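Local coordinates for multidrug resistance protein (Vibrio cholerae, PDB 1YC9) that probably serves as the outer membrane exit channel of an efflux pump that could confer resistance to several toxic compounds, at residues A24-R29 against I143-A148; Y30-L35 against P237-T242. The protein carries 1 engineered substitution. All blocks are in the same frame, centred on the assembly; numbering follows the deposited sequence.

Contact 1. Residues A24-R29 against I143-A148; sequences ANWWQR and ISTSIA
Ser144 OG lies at the rim of the Trp26 indole, near the plane of the ring and 3.2 Å from Trp26 CZ2. The same oxygen is hydrogen-bonded to Arg140 O one turn earlier in its helix, and a water lies 3.3 Å from Ser144 OG. That water also accepts a weak bond from Trp26 NE1, so it loosely bridges the two segments. This is a tryptophan pair of a short 3-10 turn packed against helix 117-183, one of the long helices of the alpha-barrel in this outer membrane factor of the TolC type.

Residues Ser144, Thr145 and Ala148 offer one side of the helix to the indole. Ala148 CB meets the six-membered ring at its edge, 3.9 Å from Trp26 CH2. Thr145 CG2 comes in obliquely, 3.7 Å from Trp26 CZ2. The hydroxyl of Thr145 is turned elsewhere, since OG1 bonds back to Leu141 O. Leu427 and Ile430 of helix 398-433 also touch Trp26, so its side chain sits between two long helices.

Trp27 packs against its neighbour. Its CE3 stands 3.6 Å above one face of the Trp26 ring, offset toward the rim, while Trp26 CE2 lies at the edge of the Trp27 ring. In both tryptophans CG sits between the backbone N and the carbonyl carbon (chi1 52° and 51°). With this torsion the two indoles lie against each other, and the Trp26 ring reaches the helix. The guanidinium of Arg140 grips the start of the segment, giving bonds to Ala24 O and Asn25 OD1. The contact is buried and mostly apolar. Ser144 CB also touches the second indole obliquely, 3.9 Å from Trp27 CZ3.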
# COMPACT_ATOMS: atom_id res chain seq x y z
N ALA A 24 -27.54 -3.12 -12.42
CA ALA A 24 -26.70 -1.92 -12.36
C ALA A 24 -26.75 -1.34 -10.94
O ALA A 24 -25.71 -1.08 -10.36
CB ALA A 24 -27.13 -0.86 -13.36
N ASN A 25 -27.97 -1.11 -10.44
CA ASN A 25 -28.23 -0.75 -9.04
C ASN A 25 -28.59 -1.98 -8.21
O ASN A 25 -29.64 -2.04 -7.58
CB ASN A 25 -29.31 0.32 -8.95
CG ASN A 25 -28.96 1.58 -9.73
OD1 ASN A 25 -27.81 1.92 -9.89
ND2 ASN A 25 -29.98 2.29 -10.18
N TRP A 26 -27.66 -2.91 -8.16
CA TRP A 26 -27.86 -4.25 -7.62
C TRP A 26 -28.26 -4.31 -6.14
O TRP A 26 -28.84 -5.28 -5.69
CB TRP A 26 -26.59 -5.10 -7.88
CG TRP A 26 -25.35 -4.37 -7.39
CD1 TRP A 26 -24.51 -3.61 -8.13
CD2 TRP A 26 -24.85 -4.31 -6.02
NE1 TRP A 26 -23.54 -3.06 -7.33
CE2 TRP A 26 -23.71 -3.48 -6.03
CE3 TRP A 26 -25.26 -4.85 -4.81
CZ2 TRP A 26 -22.97 -3.18 -4.86
CZ3 TRP A 26 -24.53 -4.56 -3.65
CH2 TRP A 26 -23.40 -3.74 -3.68
N TRP A 27 -27.91 -3.28 -5.38
CA TRP A 27 -28.21 -3.22 -3.95
C TRP A 27 -29.71 -3.12 -3.69
O TRP A 27 -30.19 -3.46 -2.59
CB TRP A 27 -27.52 -2.02 -3.31
CG TRP A 27 -27.77 -0.73 -4.04
CD1 TRP A 27 -28.81 0.14 -3.85
CD2 TRP A 27 -26.95 -0.15 -5.06
NE1 TRP A 27 -28.68 1.21 -4.69
CE2 TRP A 27 -27.55 1.05 -5.45
CE3 TRP A 27 -25.76 -0.56 -5.71
CZ2 TRP A 27 -27.02 1.85 -6.45
CZ3 TRP A 27 -25.24 0.25 -6.70
CH2 TRP A 27 -25.87 1.44 -7.06
N GLN A 28 -30.45 -2.65 -4.71
CA GLN A 28 -31.90 -2.55 -4.59
C GLN A 28 -32.57 -3.90 -4.38
O GLN A 28 -33.67 -3.94 -3.84
CB GLN A 28 -32.51 -1.80 -5.81
CG GLN A 28 -32.17 -0.33 -5.84
CD GLN A 28 -32.62 0.35 -7.13
OE1 GLN A 28 -33.02 -0.31 -8.09
NE2 GLN A 28 -32.52 1.64 -7.16
N ARG A 29 -31.92 -4.98 -4.79
CA ARG A 29 -32.52 -6.28 -4.62
C ARG A 29 -32.72 -6.66 -3.16
O ARG A 29 -33.54 -7.52 -2.87
CB ARG A 29 -31.82 -7.35 -5.46
CG ARG A 29 -30.81 -8.24 -4.79
CD ARG A 29 -30.32 -9.38 -5.73
NE ARG A 29 -30.79 -10.72 -5.35
CZ ARG A 29 -31.52 -11.55 -6.13
NH1 ARG A 29 -31.86 -12.75 -5.67
NH2 ARG A 29 -31.92 -11.19 -7.35
N ILE A 143 -17.03 1.63 -4.19
CA ILE A 143 -17.85 2.47 -3.33
C ILE A 143 -19.11 1.75 -2.85
O ILE A 143 -19.40 1.68 -1.65
CB ILE A 143 -18.22 3.79 -4.05
CG1 ILE A 143 -16.96 4.65 -4.24
CG2 ILE A 143 -19.22 4.62 -3.28
CD1 ILE A 143 -17.12 5.76 -5.25
N SER A 144 -19.86 1.18 -3.79
CA SER A 144 -21.13 0.60 -3.42
C SER A 144 -20.90 -0.65 -2.58
O SER A 144 -21.60 -0.85 -1.61
CB SER A 144 -21.95 0.29 -4.68
OG SER A 144 -21.20 -0.57 -5.50
N THR A 145 -19.94 -1.49 -2.93
CA THR A 145 -19.70 -2.71 -2.18
C THR A 145 -19.10 -2.38 -0.81
O THR A 145 -19.37 -3.11 0.13
CB THR A 145 -18.85 -3.74 -2.89
OG1 THR A 145 -17.54 -3.22 -3.17
CG2 THR A 145 -19.44 -4.12 -4.20
N SER A 146 -18.28 -1.33 -0.70
CA SER A 146 -17.69 -1.00 0.61
C SER A 146 -18.81 -0.60 1.58
O SER A 146 -18.84 -1.08 2.69
CB SER A 146 -16.60 0.06 0.49
OG SER A 146 -17.18 1.30 0.17
N ILE A 147 -19.78 0.19 1.10
CA ILE A 147 -20.96 0.53 1.84
C ILE A 147 -21.84 -0.68 2.18
O ILE A 147 -22.20 -0.89 3.33
CB ILE A 147 -21.79 1.65 1.11
CG1 ILE A 147 -21.01 2.95 1.05
CG2 ILE A 147 -23.13 1.84 1.80
CD1 ILE A 147 -21.48 3.86 -0.04
N ALA A 148 -22.15 -1.53 1.20
CA ALA A 148 -22.95 -2.72 1.46
C ALA A 148 -22.31 -3.66 2.47
O ALA A 148 -23.00 -4.21 3.32
CB ALA A 148 -23.21 -3.46 0.16
O HOH W 1 -21.51 -0.76 -8.73

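Contact 2. Residues Y30-L35 against P237-T242; sequences YQDAQL and PHITLT
Two hydrogen bonds join Tyr30-Leu35 to Pro237-Thr242, tying the start of helix 33-44 to the extended loop between helices 189-223 and 260-281, against the long helices of the TolC-type alpha-barrel. Thr240 N donates to Tyr30 O at 2.8 Å. His238 N donates to Asp32 OD1 at 2.9 Å. That bond is nearly straight (167°) but comes from above the carboxylate plane. With CG anti to the backbone N (chi1 -176°), the Asp32 carboxylate reaches both His238 N and its own helix start. Its other oxygen, OD2, makes the N-cap of helix 33-44 through a weak bond from Leu35 N, 3.3 Å away. Tyr151 OH of helix 117-183 also bonds to OD1.

A softer polar contact lies beside the backbone bond: Tyr30 CA is 3.3 Å from Thr240 O in a CA-H...O approach. A water sits among Gln31 O, His238 O and Thr240 OG1, close enough to each for a hydrogen bond.

The extended Gln31 side chain lies across Thr240, with Gln31 NE2 3.4 Å from Thr240 CG2. The apolar contacts centre on Ile239. Ile239 CD1 lies 3.7 Å from Tyr30 CB. Leu35 CD2 is 4.1 Å from Ile239 CD1. Leu241 runs alongside the tyrosine, with Leu241 CD1 3.8 Å from Tyr30 CE1. Tyr30 OH bonds to Asp426 of helix 398-433.

With donors at both oxygens and a helix N-terminus beside it, the Asp32 carboxylate is probably kept ionised.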
# COMPACT_ATOMS: atom_id res chain seq x y z
N TYR A 30 -32.04 -5.98 -2.22
CA TYR A 30 -32.21 -6.28 -0.79
C TYR A 30 -33.40 -5.59 -0.13
O TYR A 30 -33.69 -5.82 1.04
CB TYR A 30 -30.88 -6.03 -0.01
CG TYR A 30 -29.73 -6.73 -0.65
CD1 TYR A 30 -29.68 -8.11 -0.67
CD2 TYR A 30 -28.72 -6.02 -1.30
CE1 TYR A 30 -28.66 -8.77 -1.30
CE2 TYR A 30 -27.65 -6.71 -1.94
CZ TYR A 30 -27.62 -8.06 -1.90
OH TYR A 30 -26.61 -8.75 -2.55
N GLN A 31 -34.05 -4.67 -0.85
CA GLN A 31 -35.36 -4.15 -0.47
C GLN A 31 -35.25 -3.34 0.81
O GLN A 31 -36.17 -3.32 1.64
CB GLN A 31 -36.38 -5.31 -0.34
CG GLN A 31 -36.72 -5.95 -1.70
CD GLN A 31 -37.74 -7.10 -1.58
OE1 GLN A 31 -38.89 -6.87 -1.28
NE2 GLN A 31 -37.30 -8.33 -1.82
N ASP A 32 -34.10 -2.70 0.98
CA ASP A 32 -33.83 -1.87 2.14
C ASP A 32 -33.56 -0.43 1.71
O ASP A 32 -32.47 -0.07 1.22
CB ASP A 32 -32.68 -2.45 2.95
CG ASP A 32 -32.43 -1.69 4.20
OD1 ASP A 32 -31.89 -2.32 5.14
OD2 ASP A 32 -32.74 -0.49 4.37
N ALA A 33 -34.56 0.43 1.87
CA ALA A 33 -34.40 1.78 1.37
C ALA A 33 -33.38 2.69 2.04
O ALA A 33 -32.76 3.50 1.38
CB ALA A 33 -35.78 2.52 1.51
N GLN A 34 -33.15 2.55 3.33
CA GLN A 34 -31.85 2.74 3.95
C GLN A 34 -30.57 2.46 3.21
O GLN A 34 -29.77 3.39 3.01
CB GLN A 34 -31.80 2.30 5.40
CG GLN A 34 -30.76 3.15 6.18
CD GLN A 34 -30.66 2.81 7.62
OE1 GLN A 34 -30.53 1.62 8.00
NE2 GLN A 34 -30.65 3.83 8.44
N LEU A 35 -30.37 1.21 2.83
CA LEU A 35 -29.17 0.86 2.08
C LEU A 35 -29.15 1.61 0.78
O LEU A 35 -28.15 2.23 0.40
CB LEU A 35 -29.15 -0.64 1.83
CG LEU A 35 -27.94 -1.14 1.02
CD1 LEU A 35 -26.64 -0.66 1.69
CD2 LEU A 35 -27.97 -2.64 0.92
N PRO A 237 -30.91 -2.16 10.07
CA PRO A 237 -31.17 -2.67 8.71
C PRO A 237 -32.35 -3.62 8.64
O PRO A 237 -32.66 -4.30 9.63
CB PRO A 237 -29.89 -3.44 8.37
CG PRO A 237 -28.83 -2.80 9.24
CD PRO A 237 -29.56 -2.55 10.53
N HIS A 238 -32.94 -3.71 7.47
CA HIS A 238 -34.03 -4.65 7.20
C HIS A 238 -33.77 -5.17 5.81
O HIS A 238 -34.33 -4.68 4.85
CB HIS A 238 -35.40 -3.95 7.32
CG HIS A 238 -35.63 -3.30 8.65
ND1 HIS A 238 -35.87 -4.02 9.81
CD2 HIS A 238 -35.61 -2.00 9.02
CE1 HIS A 238 -36.02 -3.19 10.82
NE2 HIS A 238 -35.86 -1.96 10.38
N ILE A 239 -32.86 -6.13 5.72
CA ILE A 239 -32.40 -6.71 4.48
C ILE A 239 -33.27 -7.92 4.11
O ILE A 239 -33.50 -8.80 4.94
CB ILE A 239 -30.90 -7.16 4.65
CG1 ILE A 239 -29.98 -5.94 4.75
CG2 ILE A 239 -30.43 -8.17 3.56
CD1 ILE A 239 -29.80 -5.21 3.47
N THR A 240 -33.71 -7.97 2.86
CA THR A 240 -34.38 -9.13 2.32
C THR A 240 -33.42 -9.85 1.41
O THR A 240 -32.96 -9.30 0.43
CB THR A 240 -35.68 -8.73 1.55
OG1 THR A 240 -36.61 -8.18 2.48
CG2 THR A 240 -36.37 -9.94 0.97
N LEU A 241 -33.12 -11.08 1.77
CA LEU A 241 -32.23 -11.93 1.01
C LEU A 241 -33.05 -12.91 0.22
O LEU A 241 -33.79 -13.69 0.81
CB LEU A 241 -31.33 -12.67 1.99
CG LEU A 241 -29.84 -12.82 1.71
CD1 LEU A 241 -29.27 -11.47 1.27
CD2 LEU A 241 -29.17 -13.32 2.96
N THR A 242 -32.89 -12.89 -1.10
CA THR A 242 -33.51 -13.85 -2.02
C THR A 242 -32.40 -14.69 -2.66
O THR A 242 -31.40 -14.13 -3.10
CB THR A 242 -34.20 -13.07 -3.16
OG1 THR A 242 -35.25 -12.26 -2.63
CG2 THR A 242 -34.90 -14.01 -4.14
O HOH W 2 -36.33 -5.62 3.27

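How the contacts relate
The two contacts lie side by side, their centres about 11 Å apart. Residues 24-29 and 30-35 are consecutive, and the second runs into the start of helix 33-44. Along the chain the order is 24-29, 30-35, 143-148, 237-242, so the segments of the two contacts alternate. Contact 1 sets the N-terminal stretch on helix 117-183, while contact 2 ties its continuation to the loop between helices 189-223 and 260-281. They meet where Arg29 NH1 probably bonds to Thr242 O and where Leu35 packs near Ala148. Helix 398-433 borders both. Together they join chain-start and mid-chain segments among the helices of the alpha-helical part, consistent with the equatorial region of TolC-like proteins.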